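Local structure of 6-phospho-beta-d glycosidase (Streptococcus pyogenes, 5FOO) at residues 40-52 / 419-431. The protein hydrolyses beta-glucosides phosphorylated at the 6-position of the sugar, probably by the retaining mechanism of glycoside hydrolase family 1. The protein carries 1 engineered substitution. Sequence-based numbering, arbitrary orientation.
Sequences DLFYDYVGPDTAS and IDGWSWLNAYKNR. With JAZ (6-phosphocyclophellitol), chain G.
Trp422 is clasped by the loop 46-48 on one face and at its edge, and this is the tightly packed part of the contact. Its indole NE1 donates to Val46 O at 2.9 Å with an N-H...O angle of 170°; the oxygen lies close to the ring plane, yet the N-H arrives from above the carbonyl plane. Pro48 packs over the six-membered ring in a CH-pi contact, its CB 3.7 Å from the centroid. With CG anti to the backbone N (chi1 -176°), the indole is directed into the 40-52 loop, where its rim also meets that of Phe42, Trp422 CZ2 to Phe42 CE2 at 3.5 Å, the two planes nearly parallel but not overlapping. Leu425 CD2 packs on one face of the Phe42 ring, 3.7 Å from its centroid, while Tyr43 N donates to Leu425 O.

The segments belong to two loops of a (beta/alpha)8 barrel: 419-431 follows the eighth barrel strand, 410-416, and 40-52 joins helix 30-37 to helix 54-67. The loop after the eighth strand reaches the active site, where Trp424 NE1 donates to O16 of 6-phosphocyclophellitol at 3.0 Å and Ser423 also lines the ligand pocket.

Farther along, buried Ser52 OG donates to Asp420 O at 2.6 Å. The carboxylate of the same Asp420 forms salt bridges with Arg431, through OD2, and Lys447, through OD1; Arg431 NE also binds Tyr428 O.

By contrast, the solvent side is more open, with the exposed Tyr43 ring lying against the extended chain of Lys429. Lys429 CG stands over the centre of the phenol ring, a CH-pi contact through the aliphatic stem rather than the ammonium group. Nearby, one water accepts from Tyr428 N and donates to Tyr43 O.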
loop_
_atom_site.group_PDB
_atom_site.type_symbol
_atom_site.label_atom_id
_atom_site.label_comp_id
_atom_site.label_asym_id
_atom_site.label_seq_id
_atom_site.Cartn_x
_atom_site.Cartn_y
_atom_site.Cartn_z
ATOM N N ASP A 40 -15.317 6.569 -18.442
ATOM C CA ASP A 40 -15.000 7.990 -18.533
ATOM C C ASP A 40 -14.634 8.585 -17.153
ATOM O O ASP A 40 -14.118 9.703 -17.095
ATOM C CB ASP A 40 -16.065 8.786 -19.314
ATOM C CG ASP A 40 -17.441 8.479 -18.881
ATOM O OD1 ASP A 40 -17.669 8.478 -17.651
ATOM O OD2 ASP A 40 -18.267 8.202 -19.782
ATOM N N LEU A 41 -14.782 7.806 -16.068
ATOM C CA LEU A 41 -14.197 8.173 -14.783
ATOM C C LEU A 41 -12.683 8.039 -14.758
ATOM O O LEU A 41 -12.069 8.462 -13.774
ATOM C CB LEU A 41 -14.799 7.383 -13.648
ATOM C CG LEU A 41 -16.313 7.362 -13.438
ATOM C CD1 LEU A 41 -16.592 6.407 -12.296
ATOM C CD2 LEU A 41 -16.910 8.745 -13.176
ATOM N N PHE A 42 -12.075 7.497 -15.820
ATOM C CA PHE A 42 -10.660 7.173 -15.822
ATOM C C PHE A 42 -9.945 8.057 -16.764
ATOM O O PHE A 42 -10.279 8.122 -17.930
ATOM C CB PHE A 42 -10.446 5.664 -16.172
ATOM C CG PHE A 42 -10.952 4.727 -15.123
ATOM C CD1 PHE A 42 -12.333 4.434 -15.005
ATOM C CD2 PHE A 42 -10.081 4.166 -14.202
ATOM C CE1 PHE A 42 -12.824 3.611 -13.971
ATOM C CE2 PHE A 42 -10.556 3.292 -13.191
ATOM C CZ PHE A 42 -11.927 3.006 -13.062
ATOM N N TYR A 43 -8.898 8.711 -16.279
ATOM C CA TYR A 43 -8.094 9.596 -17.129
ATOM C C TYR A 43 -7.655 9.045 -18.501
ATOM O O TYR A 43 -7.040 7.986 -18.610
ATOM C CB TYR A 43 -6.888 10.092 -16.343
ATOM C CG TYR A 43 -6.272 11.328 -16.911
ATOM C CD1 TYR A 43 -6.808 12.591 -16.657
ATOM C CD2 TYR A 43 -5.167 11.230 -17.715
ATOM C CE1 TYR A 43 -6.214 13.733 -17.207
ATOM C CE2 TYR A 43 -4.579 12.320 -18.277
ATOM C CZ TYR A 43 -5.107 13.566 -18.047
ATOM O OH TYR A 43 -4.431 14.589 -18.650
ATOM N N ASP A 44 -7.929 9.826 -19.561
ATOM C CA ASP A 44 -7.729 9.454 -20.967
ATOM C C ASP A 44 -8.399 8.143 -21.350
ATOM O O ASP A 44 -7.990 7.543 -22.330
ATOM C CB ASP A 44 -6.245 9.425 -21.391
ATOM C CG ASP A 44 -5.617 10.800 -21.414
ATOM O OD1 ASP A 44 -6.329 11.790 -21.429
ATOM O OD2 ASP A 44 -4.390 10.928 -21.413
ATOM N N TYR A 45 -9.418 7.734 -20.589
ATOM C CA TYR A 45 -10.113 6.478 -20.780
ATOM C C TYR A 45 -9.230 5.204 -20.682
ATOM O O TYR A 45 -9.623 4.165 -21.178
ATOM C CB TYR A 45 -10.896 6.493 -22.134
ATOM C CG TYR A 45 -11.619 7.791 -22.376
ATOM C CD1 TYR A 45 -12.798 8.082 -21.709
ATOM C CD2 TYR A 45 -11.113 8.735 -23.280
ATOM C CE1 TYR A 45 -13.468 9.312 -21.922
ATOM C CE2 TYR A 45 -11.774 9.951 -23.496
ATOM C CZ TYR A 45 -12.937 10.220 -22.803
ATOM O OH TYR A 45 -13.567 11.371 -23.016
ATOM N N VAL A 46 -8.096 5.269 -20.000
ATOM C CA VAL A 46 -7.188 4.113 -19.911
ATOM C C VAL A 46 -7.622 3.279 -18.691
ATOM O O VAL A 46 -7.696 3.758 -17.559
ATOM C CB VAL A 46 -5.722 4.552 -19.847
ATOM C CG1 VAL A 46 -4.758 3.332 -19.821
ATOM C CG2 VAL A 46 -5.443 5.468 -21.056
ATOM N N GLY A 47 -8.050 2.064 -18.955
ATOM C CA GLY A 47 -8.335 1.121 -17.917
ATOM C C GLY A 47 -7.158 0.200 -17.705
ATOM O O GLY A 47 -6.040 0.475 -18.160
ATOM N N PRO A 48 -7.434 -0.898 -17.004
ATOM C CA PRO A 48 -6.412 -1.832 -16.604
ATOM C C PRO A 48 -6.259 -3.042 -17.476
ATOM O O PRO A 48 -5.628 -4.017 -17.026
ATOM C CB PRO A 48 -6.919 -2.268 -15.215
ATOM C CG PRO A 48 -8.423 -2.322 -15.406
ATOM C CD PRO A 48 -8.686 -1.084 -16.214
ATOM N N ASP A 49 -6.875 -3.076 -18.659
ATOM C CA ASP A 49 -6.762 -4.287 -19.487
ATOM C C ASP A 49 -5.322 -4.657 -19.891
ATOM O O ASP A 49 -4.993 -5.854 -20.036
ATOM C CB ASP A 49 -7.601 -4.214 -20.761
ATOM C CG ASP A 49 -9.094 -4.091 -20.477
ATOM O OD1 ASP A 49 -9.637 -4.981 -19.792
ATOM O OD2 ASP A 49 -9.693 -3.103 -20.916
ATOM N N THR A 50 -4.497 -3.633 -20.080
ATOM C CA THR A 50 -3.125 -3.866 -20.423
ATOM C C THR A 50 -2.188 -3.346 -19.351
ATOM O O THR A 50 -1.194 -4.012 -19.101
ATOM C CB THR A 50 -2.816 -3.260 -21.814
ATOM O OG1 THR A 50 -3.511 -4.065 -22.768
ATOM C CG2 THR A 50 -1.341 -3.315 -22.171
ATOM N N ALA A 51 -2.534 -2.211 -18.719
ATOM C CA ALA A 51 -1.755 -1.546 -17.725
ATOM C C ALA A 51 -0.296 -1.415 -18.191
ATOM O O ALA A 51 -0.075 -0.917 -19.288
ATOM C CB ALA A 51 -1.895 -2.276 -16.381
ATOM N N SER A 52 0.708 -1.899 -17.432
ATOM C CA SER A 52 2.062 -1.772 -17.910
ATOM C C SER A 52 2.611 -3.112 -18.426
ATOM O O SER A 52 3.786 -3.265 -18.469
ATOM C CB SER A 52 2.972 -1.119 -16.849
ATOM O OG SER A 52 2.747 0.302 -16.845
ATOM N N ILE A 419 8.566 1.247 -12.598
ATOM C CA ILE A 419 8.160 1.537 -13.939
ATOM C C ILE A 419 6.751 2.141 -13.895
ATOM O O ILE A 419 5.885 1.612 -13.218
ATOM C CB ILE A 419 8.133 0.240 -14.759
ATOM C CG1 ILE A 419 9.536 -0.381 -14.821
ATOM C CG2 ILE A 419 7.584 0.502 -16.172
ATOM C CD1 ILE A 419 9.558 -1.794 -15.362
ATOM N N ASP A 420 6.527 3.217 -14.635
ATOM C CA ASP A 420 5.245 3.913 -14.698
ATOM C C ASP A 420 4.155 2.893 -14.720
ATOM O O ASP A 420 4.241 1.918 -15.519
ATOM C CB ASP A 420 5.120 4.772 -15.981
ATOM C CG ASP A 420 6.045 6.020 -16.000
ATOM O OD1 ASP A 420 6.534 6.498 -14.946
ATOM O OD2 ASP A 420 6.208 6.574 -17.121
ATOM N N GLY A 421 3.150 3.081 -13.853
ATOM C CA GLY A 421 2.000 2.174 -13.834
ATOM C C GLY A 421 0.635 2.860 -13.798
ATOM O O GLY A 421 0.523 4.080 -13.687
ATOM N N TRP A 422 -0.394 2.044 -13.776
ATOM C CA TRP A 422 -1.770 2.510 -13.841
ATOM C C TRP A 422 -2.240 2.867 -12.458
ATOM O O TRP A 422 -2.355 1.968 -11.647
ATOM C CB TRP A 422 -2.614 1.382 -14.417
ATOM C CG TRP A 422 -4.026 1.712 -14.648
ATOM C CD1 TRP A 422 -4.546 2.560 -15.632
ATOM C CD2 TRP A 422 -5.144 1.238 -13.901
ATOM N NE1 TRP A 422 -5.930 2.565 -15.548
ATOM C CE2 TRP A 422 -6.318 1.789 -14.493
ATOM C CE3 TRP A 422 -5.284 0.384 -12.793
ATOM C CZ2 TRP A 422 -7.583 1.544 -13.995
ATOM C CZ3 TRP A 422 -6.560 0.136 -12.312
ATOM C CH2 TRP A 422 -7.696 0.706 -12.938
ATOM N N SER A 423 -2.476 4.167 -12.154
ATOM C CA SER A 423 -2.944 4.548 -10.808
ATOM C C SER A 423 -4.488 4.753 -10.711
ATOM O O SER A 423 -4.967 5.852 -10.437
ATOM C CB SER A 423 -2.233 5.781 -10.122
ATOM O OG SER A 423 -0.880 6.223 -10.446
ATOM N N TRP A 424 -5.245 3.703 -10.906
ATOM C CA TRP A 424 -6.611 3.676 -10.481
ATOM C C TRP A 424 -7.377 4.750 -11.360
ATOM O O TRP A 424 -7.107 4.876 -12.589
ATOM C CB TRP A 424 -6.662 3.935 -8.950
ATOM C CG TRP A 424 -5.652 3.091 -8.175
ATOM C CD1 TRP A 424 -4.612 3.542 -7.426
ATOM C CD2 TRP A 424 -5.619 1.642 -8.073
ATOM N NE1 TRP A 424 -3.959 2.487 -6.833
ATOM C CE2 TRP A 424 -4.540 1.312 -7.223
ATOM C CE3 TRP A 424 -6.373 0.615 -8.631
ATOM C CZ2 TRP A 424 -4.178 -0.009 -6.954
ATOM C CZ3 TRP A 424 -6.034 -0.733 -8.339
ATOM C CH2 TRP A 424 -4.938 -1.022 -7.510
ATOM N N LEU A 425 -8.210 5.578 -10.727
ATOM C CA LEU A 425 -8.958 6.613 -11.466
ATOM C C LEU A 425 -8.035 7.552 -12.225
ATOM O O LEU A 425 -8.370 7.936 -13.335
ATOM C CB LEU A 425 -9.908 7.375 -10.548
ATOM C CG LEU A 425 -11.003 6.493 -9.997
ATOM C CD1 LEU A 425 -11.806 7.295 -9.001
ATOM C CD2 LEU A 425 -11.904 5.930 -11.091
ATOM N N ASN A 426 -6.836 7.832 -11.729
ATOM C CA ASN A 426 -5.912 8.664 -12.494
ATOM C C ASN A 426 -5.100 8.000 -13.563
ATOM O O ASN A 426 -4.310 8.685 -14.284
ATOM C CB ASN A 426 -4.999 9.400 -11.534
ATOM C CG ASN A 426 -5.784 10.196 -10.552
ATOM O OD1 ASN A 426 -5.850 9.883 -9.390
ATOM N ND2 ASN A 426 -6.460 11.174 -11.044
ATOM N N ALA A 427 -5.241 6.675 -13.675
ATOM C CA ALA A 427 -4.564 5.941 -14.742
ATOM C C ALA A 427 -3.135 6.461 -14.876
ATOM O O ALA A 427 -2.451 6.459 -13.892
ATOM C CB ALA A 427 -5.358 6.043 -16.047
ATOM N N TYR A 428 -2.718 6.967 -16.039
ATOM C CA TYR A 428 -1.352 7.410 -16.299
ATOM C C TYR A 428 -1.239 8.916 -16.354
ATOM O O TYR A 428 -0.305 9.444 -16.920
ATOM C CB TYR A 428 -0.859 6.779 -17.649
ATOM C CG TYR A 428 -0.558 5.281 -17.525
ATOM C CD1 TYR A 428 0.694 4.817 -17.102
ATOM C CD2 TYR A 428 -1.535 4.337 -17.824
ATOM C CE1 TYR A 428 0.946 3.440 -16.951
ATOM C CE2 TYR A 428 -1.310 2.965 -17.696
ATOM C CZ TYR A 428 -0.086 2.517 -17.254
ATOM O OH TYR A 428 0.066 1.153 -17.155
ATOM N N LYS A 429 -2.231 9.635 -15.834
ATOM C CA LYS A 429 -2.094 11.084 -15.723
ATOM C C LYS A 429 -0.764 11.504 -15.069
ATOM O O LYS A 429 -0.027 12.325 -15.605
ATOM C CB LYS A 429 -3.238 11.619 -14.875
ATOM C CG LYS A 429 -3.273 13.127 -14.793
ATOM C CD LYS A 429 -4.413 13.547 -13.873
ATOM C CE LYS A 429 -4.394 15.080 -13.839
ATOM N NZ LYS A 429 -5.519 15.558 -13.046
ATOM N N ASN A 430 -0.490 10.956 -13.900
ATOM C CA ASN A 430 0.721 11.290 -13.188
ATOM C C ASN A 430 1.644 10.063 -13.138
ATOM O O ASN A 430 1.191 8.977 -12.797
ATOM C CB ASN A 430 0.416 11.734 -11.772
ATOM C CG ASN A 430 -0.626 12.847 -11.706
ATOM O OD1 ASN A 430 -1.749 12.643 -11.195
ATOM N ND2 ASN A 430 -0.258 14.003 -12.162
ATOM N N ARG A 431 2.901 10.281 -13.546
ATOM C CA ARG A 431 3.943 9.247 -13.677
ATOM C C ARG A 431 4.799 9.305 -12.434
ATOM O O ARG A 431 5.180 10.381 -12.030
ATOM C CB ARG A 431 4.772 9.487 -14.936
ATOM C CG ARG A 431 3.965 9.689 -16.243
ATOM C CD ARG A 431 3.127 8.462 -16.496
ATOM N NE ARG A 431 2.436 8.440 -17.782
ATOM C CZ ARG A 431 2.853 7.814 -18.862
ATOM N NH1 ARG A 431 4.015 7.146 -18.897
ATOM N NH2 ARG A 431 2.104 7.873 -19.942
HETATM C C2 JAZ G . -0.768 4.380 -5.721
HETATM C C3 JAZ G . -0.429 3.089 -4.946
HETATM C C4 JAZ G . -0.678 3.276 -3.453
HETATM C C5 JAZ G . 0.128 4.427 -2.867
HETATM C C6 JAZ G . -0.085 5.690 -3.673
HETATM C C7 JAZ G . 0.138 5.476 -5.171
HETATM C C8 JAZ G . 0.070 6.780 -5.961
HETATM O O9 JAZ G . -1.251 7.293 -5.816
HETATM P P10 JAZ G . -1.880 8.144 -7.001
HETATM O O11 JAZ G . -3.254 8.453 -6.521
HETATM O O12 JAZ G . -1.691 7.481 -8.302
HETATM O O13 JAZ G . -1.059 9.354 -7.098
HETATM O O14 JAZ G . -1.387 6.224 -3.399
HETATM O O15 JAZ G . -0.470 4.232 -7.113
HETATM O O16 JAZ G . -1.287 2.087 -5.431
HETATM O O17 JAZ G . -0.394 2.074 -2.759
HETATM O O HOH W 1 -4.204 7.550 -18.567
#